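83aa long hypothetical transcriptional regulator asnC (Sulfolobus tokodaii, PDB 2ZBC) is a stand-alone RAM-module protein that binds isoleucine and probably serves as an effector-sensing regulator of amino-acid metabolism, as in the Lrp/AsnC family. Local coordinates at residues V6-D11 / P64-T69. Residues are numbered along the deposited sequence; the frame is centred on the assembly and turned at random.
Sequences VLINTD and PKVRST. With ILE (isoleucine), chain I.
With CG of Arg-67 swung away from its backbone N (chi1 177°) and the chain bent at chi3 (-73°), the guanidinium comes to lie with one face over Thr-10 O, 3.8 Å from CZ. Arg-67 and Ser-68 form a classic beta bulge in strand 66-75, both facing Asn-9 of the antiparallel strand 3-10 in the RAM-domain sheet; the carbonyl oxygen of Asn-9 accepts from Arg-67 N at 2.9 Å and from Ser-68 N at 3.1 Å. Asn-9 N returns a bond to Ser-68 O, and beyond the bulge Asp-11 N donates to Lys-65 O, 2.8 Å away. Asp-11 OD1 forms a long salt bridge with Arg-67 NE (4.0 Å), the carboxylate turned 45° from the guanidinium plane, while Arg-67 NH1 bonds to the carbonyl of Arg-67 in a neighbouring subunit. An alanine in place of Asp-11 would probably leave the guanidinium without this nearby, if loosely held, countercharge. Elsewhere, Ile-8 CG2 packs on Val-66 CG2, and Ile-8 also touches Leu-22 of helix 15-22. Water 1 links Leu-7 O to Ser-68 OG. Toward the ligand pocket, Val-6 CG1 rests against Thr-69 CB; Thr-69 OG1, which is also hydrogen-bonded to Arg-61 NH1, donates to OXT of the bound isoleucine at 2.6 Å.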
# COMPACT_ATOMS: atom_id res chain seq x y z
N VAL A 6 -6.60 8.98 14.12
CA VAL A 6 -6.82 7.59 13.78
C VAL A 6 -7.61 7.50 12.49
O VAL A 6 -8.67 8.11 12.36
CB VAL A 6 -7.59 6.86 14.90
CG1 VAL A 6 -7.72 5.41 14.59
CG2 VAL A 6 -6.86 7.03 16.26
N LEU A 7 -7.07 6.77 11.53
CA LEU A 7 -7.73 6.55 10.24
C LEU A 7 -8.49 5.20 10.34
O LEU A 7 -7.89 4.15 10.65
CB LEU A 7 -6.72 6.51 9.10
CG LEU A 7 -5.78 7.74 9.06
CD1 LEU A 7 -4.68 7.58 8.07
CD2 LEU A 7 -6.61 8.98 8.79
N ILE A 8 -9.79 5.21 10.12
CA ILE A 8 -10.59 4.01 10.35
C ILE A 8 -11.10 3.52 9.01
O ILE A 8 -11.56 4.33 8.21
CB ILE A 8 -11.74 4.36 11.27
CG1 ILE A 8 -11.21 4.81 12.65
CG2 ILE A 8 -12.60 3.17 11.51
CD1 ILE A 8 -12.32 5.33 13.51
N ASN A 9 -11.08 2.20 8.79
CA ASN A 9 -11.81 1.59 7.68
C ASN A 9 -12.88 0.79 8.32
O ASN A 9 -12.62 0.04 9.29
CB ASN A 9 -10.95 0.67 6.78
CG ASN A 9 -10.14 1.48 5.75
OD1 ASN A 9 -10.52 1.66 4.53
ND2 ASN A 9 -9.00 1.94 6.21
N THR A 10 -14.07 0.87 7.73
CA THR A 10 -15.22 0.10 8.25
C THR A 10 -15.55 -1.05 7.29
O THR A 10 -15.04 -1.09 6.19
CB THR A 10 -16.48 0.97 8.37
OG1 THR A 10 -16.90 1.47 7.09
CG2 THR A 10 -16.19 2.22 9.18
N ASP A 11 -16.40 -1.99 7.75
CA ASP A 11 -17.06 -2.94 6.84
C ASP A 11 -17.76 -2.10 5.78
O ASP A 11 -18.17 -0.92 6.01
CB ASP A 11 -18.09 -3.78 7.56
CG ASP A 11 -17.46 -4.77 8.49
OD1 ASP A 11 -16.23 -5.04 8.38
OD2 ASP A 11 -18.16 -5.32 9.33
N PRO A 64 -18.76 -2.32 16.55
CA PRO A 64 -19.38 -2.96 15.36
C PRO A 64 -19.06 -2.23 14.11
O PRO A 64 -19.19 -1.01 14.00
CB PRO A 64 -20.87 -2.86 15.65
CG PRO A 64 -20.94 -2.89 17.21
CD PRO A 64 -19.75 -2.02 17.58
N LYS A 65 -18.54 -3.01 13.18
CA LYS A 65 -18.31 -2.64 11.79
C LYS A 65 -17.02 -1.90 11.64
O LYS A 65 -16.70 -1.51 10.54
CB LYS A 65 -19.51 -1.87 11.19
CG LYS A 65 -20.85 -2.68 11.38
CD LYS A 65 -21.96 -2.28 10.39
CE LYS A 65 -23.18 -3.20 10.48
NZ LYS A 65 -24.39 -2.53 9.89
N VAL A 66 -16.20 -1.76 12.70
CA VAL A 66 -14.84 -1.31 12.45
C VAL A 66 -14.01 -2.50 11.93
O VAL A 66 -13.89 -3.54 12.55
CB VAL A 66 -14.22 -0.59 13.73
CG1 VAL A 66 -12.80 -0.44 13.62
CG2 VAL A 66 -14.89 0.68 13.93
N ARG A 67 -13.34 -2.29 10.83
CA ARG A 67 -12.49 -3.29 10.27
C ARG A 67 -11.00 -3.13 10.61
O ARG A 67 -10.27 -4.11 11.03
CB ARG A 67 -12.65 -3.24 8.75
CG ARG A 67 -11.76 -4.20 8.02
CD ARG A 67 -11.84 -4.00 6.49
NE ARG A 67 -13.12 -4.50 6.00
CZ ARG A 67 -13.59 -4.32 4.75
NH1 ARG A 67 -12.90 -3.57 3.88
NH2 ARG A 67 -14.78 -4.85 4.43
N SER A 68 -10.52 -1.94 10.37
CA SER A 68 -9.13 -1.61 10.66
C SER A 68 -8.99 -0.19 11.14
O SER A 68 -9.87 0.68 10.93
CB SER A 68 -8.31 -1.91 9.41
OG SER A 68 -8.55 -1.02 8.40
N THR A 69 -7.88 0.05 11.84
CA THR A 69 -7.48 1.41 12.26
C THR A 69 -5.98 1.58 12.05
O THR A 69 -5.19 0.63 12.23
CB THR A 69 -7.83 1.67 13.73
OG1 THR A 69 -7.06 0.79 14.57
CG2 THR A 69 -9.27 1.39 14.04
N ILE I . -1.88 -0.70 15.00
CA ILE I . -3.26 -0.30 15.41
C ILE I . -3.52 1.21 15.23
O ILE I . -2.52 1.90 14.89
CB ILE I . -3.50 -0.66 16.87
CG1 ILE I . -2.73 0.25 17.82
CG2 ILE I . -2.98 -2.05 17.12
CD1 ILE I . -2.92 -0.15 19.24
OXT ILE I . -4.71 1.66 15.41
O HOH W 1 -7.36 1.65 8.66